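Local atomic coordinates of penicillin-binding protein 2B (Streptococcus pneumoniae, PDB entry 2WAD), a protein that probably cross-links the peptide stems of neighbouring glycan strands as a penicillin-binding transpeptidase of the elongasome, building peripheral peptidoglycan. Residues T311-K325 and T352-D364. Residues are numbered along the deposited sequence; the frame is centred on the assembly and turned at random.
Unlike the reference sequence in segment 352-364: L361 (reference Ile).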
ATOM      1  N   THR A 311       2.486  -9.586   9.129  1.00 37.28           N
ATOM      2  CA  THR A 311       3.812 -10.112   9.399  1.00 35.17           C
ATOM      3  C   THR A 311       4.529  -9.150  10.330  1.00 37.43           C
ATOM      4  O   THR A 311       5.544  -9.516  10.914  1.00 38.03           O
ATOM      5  CB  THR A 311       4.635 -10.202   8.099  1.00 35.88           C
ATOM      6  OG1 THR A 311       4.615  -8.926   7.445  1.00 30.03           O
ATOM      7  CG2 THR A 311       4.051 -11.233   7.140  1.00 35.88           C
ATOM      8  N   ILE A 312       4.026  -7.921  10.440  1.00 38.07           N
ATOM      9  CA  ILE A 312       4.669  -6.892  11.256  1.00 37.89           C
ATOM     10  C   ILE A 312       4.191  -6.924  12.694  1.00 42.18           C
ATOM     11  O   ILE A 312       2.987  -6.995  12.959  1.00 41.15           O
ATOM     12  CB  ILE A 312       4.394  -5.455  10.749  1.00 39.06           C
ATOM     13  CG1 ILE A 312       4.839  -5.291   9.284  1.00 39.62           C
ATOM     14  CG2 ILE A 312       5.099  -4.442  11.662  1.00 32.12           C
ATOM     15  CD1 ILE A 312       4.273  -4.061   8.620  1.00 40.24           C
ATOM     16  N   ASP A 313       5.146  -6.866  13.613  1.00 41.76           N
ATOM     17  CA  ASP A 313       4.833  -6.736  15.018  1.00 44.07           C
ATOM     18  C   ASP A 313       4.851  -5.262  15.430  1.00 42.83           C
ATOM     19  O   ASP A 313       5.833  -4.569  15.222  1.00 44.21           O
ATOM     20  CB  ASP A 313       5.857  -7.544  15.813  1.00 47.56           C
ATOM     21  CG  ASP A 313       5.425  -7.769  17.227  1.00 52.02           C
ATOM     22  OD1 ASP A 313       5.448  -6.788  17.999  1.00 50.39           O
ATOM     23  OD2 ASP A 313       5.015  -8.910  17.534  1.00 60.28           O
ATOM     24  N   LEU A 314       3.763  -4.762  15.995  1.00 42.23           N
ATOM     25  CA  LEU A 314       3.726  -3.376  16.448  1.00 43.27           C
ATOM     26  C   LEU A 314       4.946  -2.923  17.260  1.00 44.47           C
ATOM     27  O   LEU A 314       5.426  -1.808  17.052  1.00 43.66           O
ATOM     28  CB  LEU A 314       2.470  -3.136  17.287  1.00 45.76           C
ATOM     29  CG  LEU A 314       1.289  -2.322  16.752  1.00 49.81           C
ATOM     30  CD1 LEU A 314       0.980  -2.744  15.340  1.00 54.13           C
ATOM     31  CD2 LEU A 314       0.076  -2.500  17.652  1.00 48.86           C
ATOM     32  N   ALA A 315       5.408  -3.755  18.196  1.00 41.45           N
ATOM     33  CA  ALA A 315       6.501  -3.402  19.092  1.00 43.80           C
ATOM     34  C   ALA A 315       7.774  -3.199  18.277  1.00 44.33           C
ATOM     35  O   ALA A 315       8.475  -2.198  18.453  1.00 42.96           O
ATOM     36  CB  ALA A 315       6.702  -4.477  20.191  1.00 42.32           C
ATOM     37  N   PHE A 316       8.066  -4.142  17.380  1.00 43.21           N
ATOM     38  CA  PHE A 316       9.188  -3.966  16.458  1.00 42.13           C
ATOM     39  C   PHE A 316       9.047  -2.680  15.633  1.00 40.34           C
ATOM     40  O   PHE A 316       9.948  -1.832  15.579  1.00 39.43           O
ATOM     41  CB  PHE A 316       9.443  -5.200  15.576  1.00 37.88           C
ATOM     42  CG  PHE A 316      10.701  -5.096  14.784  1.00 37.75           C
ATOM     43  CD1 PHE A 316      11.927  -4.992  15.424  1.00 42.87           C
ATOM     44  CD2 PHE A 316      10.666  -5.034  13.402  1.00 34.48           C
ATOM     45  CE1 PHE A 316      13.103  -4.844  14.696  1.00 38.49           C
ATOM     46  CE2 PHE A 316      11.829  -4.895  12.661  1.00 37.30           C
ATOM     47  CZ  PHE A 316      13.045  -4.797  13.303  1.00 42.10           C
ATOM     48  N   GLN A 317       7.884  -2.509  15.025  1.00 38.86           N
ATOM     49  CA  GLN A 317       7.643  -1.326  14.211  1.00 37.80           C
ATOM     50  C   GLN A 317       7.810  -0.036  15.017  1.00 38.26           C
ATOM     51  O   GLN A 317       8.346   0.940  14.499  1.00 41.14           O
ATOM     52  CB  GLN A 317       6.281  -1.404  13.504  1.00 34.47           C
ATOM     53  CG  GLN A 317       5.870  -0.118  12.764  1.00 35.96           C
ATOM     54  CD  GLN A 317       6.280  -0.085  11.296  1.00 34.87           C
ATOM     55  OE1 GLN A 317       6.870  -1.035  10.783  1.00 31.67           O
ATOM     56  NE2 GLN A 317       5.917   0.986  10.599  1.00 28.82           N
ATOM     57  N   ASP A 318       7.368  -0.033  16.278  1.00 37.25           N
ATOM     58  CA  ASP A 318       7.476   1.124  17.157  1.00 37.27           C
ATOM     59  C   ASP A 318       8.943   1.446  17.415  1.00 36.90           C
ATOM     60  O   ASP A 318       9.345   2.614  17.456  1.00 36.38           O
ATOM     61  CB  ASP A 318       6.800   0.871  18.517  1.00 39.29           C
ATOM     62  CG  ASP A 318       5.282   0.873  18.440  1.00 39.16           C
ATOM     63  OD1 ASP A 318       4.704   1.290  17.415  1.00 43.70           O
ATOM     64  OD2 ASP A 318       4.658   0.474  19.438  1.00 48.14           O
ATOM     65  N   SER A 319       9.737   0.407  17.622  1.00 36.20           N
ATOM     66  CA  SER A 319      11.124   0.636  17.996  1.00 40.36           C
ATOM     67  C   SER A 319      11.961   1.078  16.786  1.00 38.42           C
ATOM     68  O   SER A 319      12.826   1.943  16.896  1.00 40.54           O
ATOM     69  CB  SER A 319      11.686  -0.533  18.824  1.00 39.08           C
ATOM     70  OG  SER A 319      11.995  -1.640  18.017  1.00 48.60           O
ATOM     71  N   VAL A 320      11.642   0.581  15.598  1.00 38.48           N
ATOM     72  CA  VAL A 320      12.227   1.183  14.387  1.00 36.26           C
ATOM     73  C   VAL A 320      11.851   2.669  14.174  1.00 35.89           C
ATOM     74  O   VAL A 320      12.712   3.500  13.904  1.00 33.37           O
ATOM     75  CB  VAL A 320      11.958   0.320  13.137  1.00 33.68           C
ATOM     76  CG1 VAL A 320      12.580   0.946  11.895  1.00 28.71           C
ATOM     77  CG2 VAL A 320      12.516  -1.061  13.373  1.00 30.35           C
ATOM     78  N   ASP A 321      10.569   3.013  14.292  1.00 36.77           N
ATOM     79  CA  ASP A 321      10.124   4.411  14.242  1.00 34.95           C
ATOM     80  C   ASP A 321      10.934   5.307  15.202  1.00 34.91           C
ATOM     81  O   ASP A 321      11.363   6.400  14.842  1.00 37.43           O
ATOM     82  CB  ASP A 321       8.626   4.487  14.602  1.00 35.44           C
ATOM     83  CG  ASP A 321       7.702   3.882  13.533  1.00 38.56           C
ATOM     84  OD1 ASP A 321       6.501   3.748  13.812  1.00 41.03           O
ATOM     85  OD2 ASP A 321       8.111   3.553  12.393  1.00 43.91           O
ATOM     86  N   ALA A 322      11.163   4.846  16.430  1.00 36.31           N
ATOM     87  CA  ALA A 322      11.904   5.620  17.440  1.00 35.49           C
ATOM     88  C   ALA A 322      13.350   5.815  17.033  1.00 34.49           C
ATOM     89  O   ALA A 322      13.886   6.924  17.140  1.00 36.39           O
ATOM     90  CB  ALA A 322      11.811   4.961  18.847  1.00 35.17           C
ATOM     91  N   LEU A 323      13.977   4.744  16.554  1.00 34.31           N
ATOM     92  CA  LEU A 323      15.358   4.811  16.075  1.00 33.75           C
ATOM     93  C   LEU A 323      15.485   5.871  14.976  1.00 36.79           C
ATOM     94  O   LEU A 323      16.336   6.782  15.054  1.00 34.87           O
ATOM     95  CB  LEU A 323      15.793   3.428  15.565  1.00 35.41           C
ATOM     96  CG  LEU A 323      17.258   3.226  15.176  1.00 39.79           C
ATOM     97  CD1 LEU A 323      18.104   3.264  16.465  1.00 38.23           C
ATOM     98  CD2 LEU A 323      17.418   1.899  14.460  1.00 36.76           C
ATOM     99  N   LEU A 324      14.628   5.771  13.955  1.00 34.80           N
ATOM    100  CA  LEU A 324      14.736   6.701  12.823  1.00 37.66           C
ATOM    101  C   LEU A 324      14.538   8.128  13.321  1.00 35.14           C
ATOM    102  O   LEU A 324      15.203   9.062  12.892  1.00 36.05           O
ATOM    103  CB  LEU A 324      13.733   6.391  11.706  1.00 35.88           C
ATOM    104  CG  LEU A 324      14.138   5.516  10.523  1.00 43.54           C
ATOM    105  CD1 LEU A 324      14.992   4.316  10.899  1.00 34.09           C
ATOM    106  CD2 LEU A 324      12.864   5.107   9.749  1.00 34.63           C
ATOM    107  N   LYS A 325      13.599   8.293  14.236  1.00 38.33           N
ATOM    108  CA  LYS A 325      13.346   9.613  14.764  1.00 39.90           C
ATOM    109  C   LYS A 325      14.535  10.100  15.615  1.00 36.58           C
ATOM    110  O   LYS A 325      14.957  11.255  15.525  1.00 34.68           O
ATOM    111  CB  LYS A 325      12.019   9.613  15.534  1.00 42.67           C
ATOM    112  CG  LYS A 325      11.311  10.960  15.431  1.00 51.18           C
ATOM    113  CD  LYS A 325      10.053  11.042  16.272  1.00 64.56           C
ATOM    114  CE  LYS A 325       9.477  12.448  16.130  1.00 74.99           C
ATOM    115  NZ  LYS A 325       8.202  12.629  16.892  1.00 77.32           N
ATOM    116  N   THR A 352      11.305 -15.561   2.998  1.00 37.02           N
ATOM    117  CA  THR A 352       9.866 -15.692   2.746  1.00 37.93           C
ATOM    118  C   THR A 352       9.207 -14.442   2.150  1.00 38.90           C
ATOM    119  O   THR A 352       8.095 -14.508   1.624  1.00 39.51           O
ATOM    120  CB  THR A 352       9.075 -16.001   4.031  1.00 39.87           C
ATOM    121  OG1 THR A 352       9.033 -14.831   4.865  1.00 41.70           O
ATOM    122  CG2 THR A 352       9.657 -17.215   4.772  1.00 38.48           C
ATOM    123  N   GLY A 353       9.867 -13.292   2.247  1.00 35.62           N
ATOM    124  CA  GLY A 353       9.251 -12.071   1.743  1.00 33.95           C
ATOM    125  C   GLY A 353       8.420 -11.377   2.811  1.00 33.25           C
ATOM    126  O   GLY A 353       7.924 -10.273   2.576  1.00 33.50           O
ATOM    127  N   ALA A 354       8.314 -11.980   3.993  1.00 30.02           N
ATOM    128  CA  ALA A 354       7.563 -11.349   5.075  1.00 33.89           C
ATOM    129  C   ALA A 354       8.097  -9.960   5.399  1.00 33.28           C
ATOM    130  O   ALA A 354       9.311  -9.787   5.479  1.00 32.86           O
ATOM    131  CB  ALA A 354       7.593 -12.215   6.329  1.00 35.89           C
ATOM    132  N   VAL A 355       7.206  -8.990   5.596  1.00 31.82           N
ATOM    133  CA  VAL A 355       7.627  -7.624   5.909  1.00 32.86           C
ATOM    134  C   VAL A 355       7.790  -7.480   7.418  1.00 33.07           C
ATOM    135  O   VAL A 355       6.834  -7.678   8.160  1.00 32.07           O
ATOM    136  CB  VAL A 355       6.668  -6.544   5.349  1.00 31.86           C
ATOM    137  CG1 VAL A 355       6.973  -5.168   5.976  1.00 32.26           C
ATOM    138  CG2 VAL A 355       6.819  -6.434   3.820  1.00 30.21           C
ATOM    139  N   LEU A 356       9.009  -7.200   7.875  1.00 33.74           N
ATOM    140  CA  LEU A 356       9.271  -7.064   9.317  1.00 33.97           C
ATOM    141  C   LEU A 356       8.920  -5.663   9.810  1.00 33.88           C
ATOM    142  O   LEU A 356       8.374  -5.512  10.897  1.00 32.88           O
ATOM    143  CB  LEU A 356      10.732  -7.396   9.641  1.00 34.68           C
ATOM    144  CG  LEU A 356      11.109  -8.800   9.148  1.00 39.42           C
ATOM    145  CD1 LEU A 356      12.612  -9.019   9.298  1.00 31.77           C
ATOM    146  CD2 LEU A 356      10.236  -9.893   9.838  1.00 32.43           C
ATOM    147  N   SER A 357       9.211  -4.648   8.998  1.00 33.00           N
ATOM    148  CA  SER A 357       8.714  -3.297   9.231  1.00 36.21           C
ATOM    149  C   SER A 357       8.989  -2.434   8.016  1.00 34.41           C
ATOM    150  O   SER A 357       9.921  -2.702   7.261  1.00 35.05           O
ATOM    151  CB  SER A 357       9.375  -2.640  10.450  1.00 36.82           C
ATOM    152  OG  SER A 357      10.722  -2.385  10.133  1.00 46.17           O
ATOM    153  N   MET A 358       8.161  -1.407   7.866  1.00 35.87           N
ATOM    154  CA  MET A 358       8.244  -0.397   6.835  1.00 36.51           C
ATOM    155  C   MET A 358       8.059   0.932   7.562  1.00 34.78           C
ATOM    156  O   MET A 358       6.935   1.274   7.904  1.00 35.63           O
ATOM    157  CB  MET A 358       7.030  -0.477   5.888  1.00 36.21           C
ATOM    158  CG  MET A 358       6.450  -1.829   5.637  1.00 47.08           C
ATOM    159  SD  MET A 358       4.849  -1.907   4.801  1.00 35.81           S
ATOM    160  CE  MET A 358       4.835  -0.481   3.679  1.00 22.75           C
ATOM    161  N   SER A 359       9.123   1.712   7.728  1.00 37.66           N
ATOM    162  CA  SER A 359       9.084   2.896   8.579  1.00 35.78           C
ATOM    163  C   SER A 359       9.554   4.079   7.766  1.00 36.13           C
ATOM    164  O   SER A 359      10.510   3.958   6.994  1.00 35.82           O
ATOM    165  CB  SER A 359      10.079   2.742   9.743  1.00 36.79           C
ATOM    166  OG  SER A 359       9.533   1.976  10.805  1.00 49.32           O
ATOM    167  N   GLY A 360       8.946   5.238   7.991  1.00 33.81           N
ATOM    168  CA  GLY A 360       9.413   6.432   7.307  1.00 36.63           C
ATOM    169  C   GLY A 360       9.133   7.674   8.129  1.00 40.19           C
ATOM    170  O   GLY A 360       8.140   7.747   8.855  1.00 41.56           O
ATOM    171  N   LEU A 361      10.031   8.645   8.034  1.00 40.05           N
ATOM    172  CA  LEU A 361       9.853   9.892   8.760  1.00 40.36           C
ATOM    173  C   LEU A 361      10.043  10.973   7.727  1.00 38.25           C
ATOM    174  O   LEU A 361      11.067  11.013   7.065  1.00 42.17           O
ATOM    175  CB  LEU A 361      10.911  10.040   9.853  1.00 40.83           C
ATOM    176  CG  LEU A 361      10.665  11.163  10.864  1.00 43.76           C
ATOM    177  CD1 LEU A 361       9.323  11.022  11.541  1.00 42.86           C
ATOM    178  CD2 LEU A 361      11.787  11.228  11.887  1.00 33.56           C
ATOM    179  N   LYS A 362       9.048  11.833   7.574  1.00 39.10           N
ATOM    180  CA  LYS A 362       9.076  12.828   6.533  1.00 36.21           C
ATOM    181  C   LYS A 362       9.475  14.142   7.160  1.00 37.26           C
ATOM    182  O   LYS A 362       8.960  14.529   8.218  1.00 37.55           O
ATOM    183  CB  LYS A 362       7.689  12.932   5.903  1.00 40.39           C
ATOM    184  CG  LYS A 362       7.600  13.921   4.777  1.00 37.63           C
ATOM    185  CD  LYS A 362       6.151  13.952   4.307  1.00 53.16           C
ATOM    186  CE  LYS A 362       6.014  14.656   2.963  1.00 58.38           C
ATOM    187  NZ  LYS A 362       6.439  16.068   3.083  1.00 71.67           N
ATOM    188  N   HIS A 363      10.420  14.814   6.511  1.00 35.59           N
ATOM    189  CA  HIS A 363      10.873  16.122   6.951  1.00 35.67           C
ATOM    190  C   HIS A 363      10.492  17.167   5.905  1.00 36.15           C
ATOM    191  O   HIS A 363      11.093  17.228   4.827  1.00 33.64           O
ATOM    192  CB  HIS A 363      12.398  16.119   7.205  1.00 34.71           C
ATOM    193  CG  HIS A 363      12.965  17.461   7.564  1.00 32.48           C
ATOM    194  ND1 HIS A 363      14.058  18.009   6.930  1.00 36.35           N
ATOM    195  CD2 HIS A 363      12.577  18.372   8.491  1.00 39.31           C
ATOM    196  CE1 HIS A 363      14.317  19.199   7.446  1.00 36.91           C
ATOM    197  NE2 HIS A 363      13.435  19.441   8.400  1.00 33.19           N
ATOM    198  N   ASP A 364       9.520  18.007   6.257  1.00 38.49           N
ATOM    199  CA  ASP A 364       9.003  19.075   5.398  1.00 38.17           C
ATOM    200  C   ASP A 364      10.022  20.187   5.216  1.00 43.08           C
ATOM    201  O   ASP A 364      10.396  20.852   6.194  1.00 42.49           O
ATOM    202  CB  ASP A 364       7.773  19.681   6.082  1.00 41.50           C
ATOM    203  CG  ASP A 364       6.896  20.467   5.127  1.00 40.30           C
ATOM    204  OD1 ASP A 364       7.422  21.351   4.417  1.00 44.25           O
ATOM    205  OD2 ASP A 364       5.678  20.187   5.088  1.00 44.38           O
TER
HETATM  206  O   HOH W   1       8.032  -7.137  12.738  1.00 42.12           O
HETATM  207  O   HOH W   2       6.713   4.792  10.049  1.00 37.94           O
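Q317 reaches from helix 314-334 over the backbone of M358 and grips it at both ends: its OE1 accepts from M358 N at 3.2 Å, on a lone pair, while its NE2 donates to M358 O at 2.9 Å. The second bond is nearly straight, 166° at the hydrogen, and lies in the plane of the amide, although NE2 stands well above the M358 carbonyl plane. A bend at chi2 (92°) turns the amide down onto the strand, and the paired bonds fix which way round it sits.

One turn on, D321 OD2 accepts from S359 OG at 2.7 Å, almost along its C-O axis; a water accepting from G360 N lies within bonding distance of that oxygen, its protons contested by other acceptors. L324 CD2 lies over S359 CB at 3.7 Å.

At the other end, T311 OG1 is set to donate to V355 O in the carbonyl plane at 2.6 Å, a proton for which I546 O also competes, and I312 lies alongside V355. F316 brings its ring edge to L356 O, with CD2 at 3.4 Å; V320 CG2 lies over one face, toward the rim, and Y673 meets the ring edge-to-face. A second water bridges L356 O to D313 N, beside the classic bulge of L356 and S357 opposite A347.

The helix runs across strand 355-363 of the transpeptidase domain's antiparallel sheet at -37°, away from S386, the serine thought to form the acyl-ester intermediate. Amide and carboxylate thus pair buried polar groups of M358 and S359 within an otherwise largely apolar contact, which should fix helix against strand in one register.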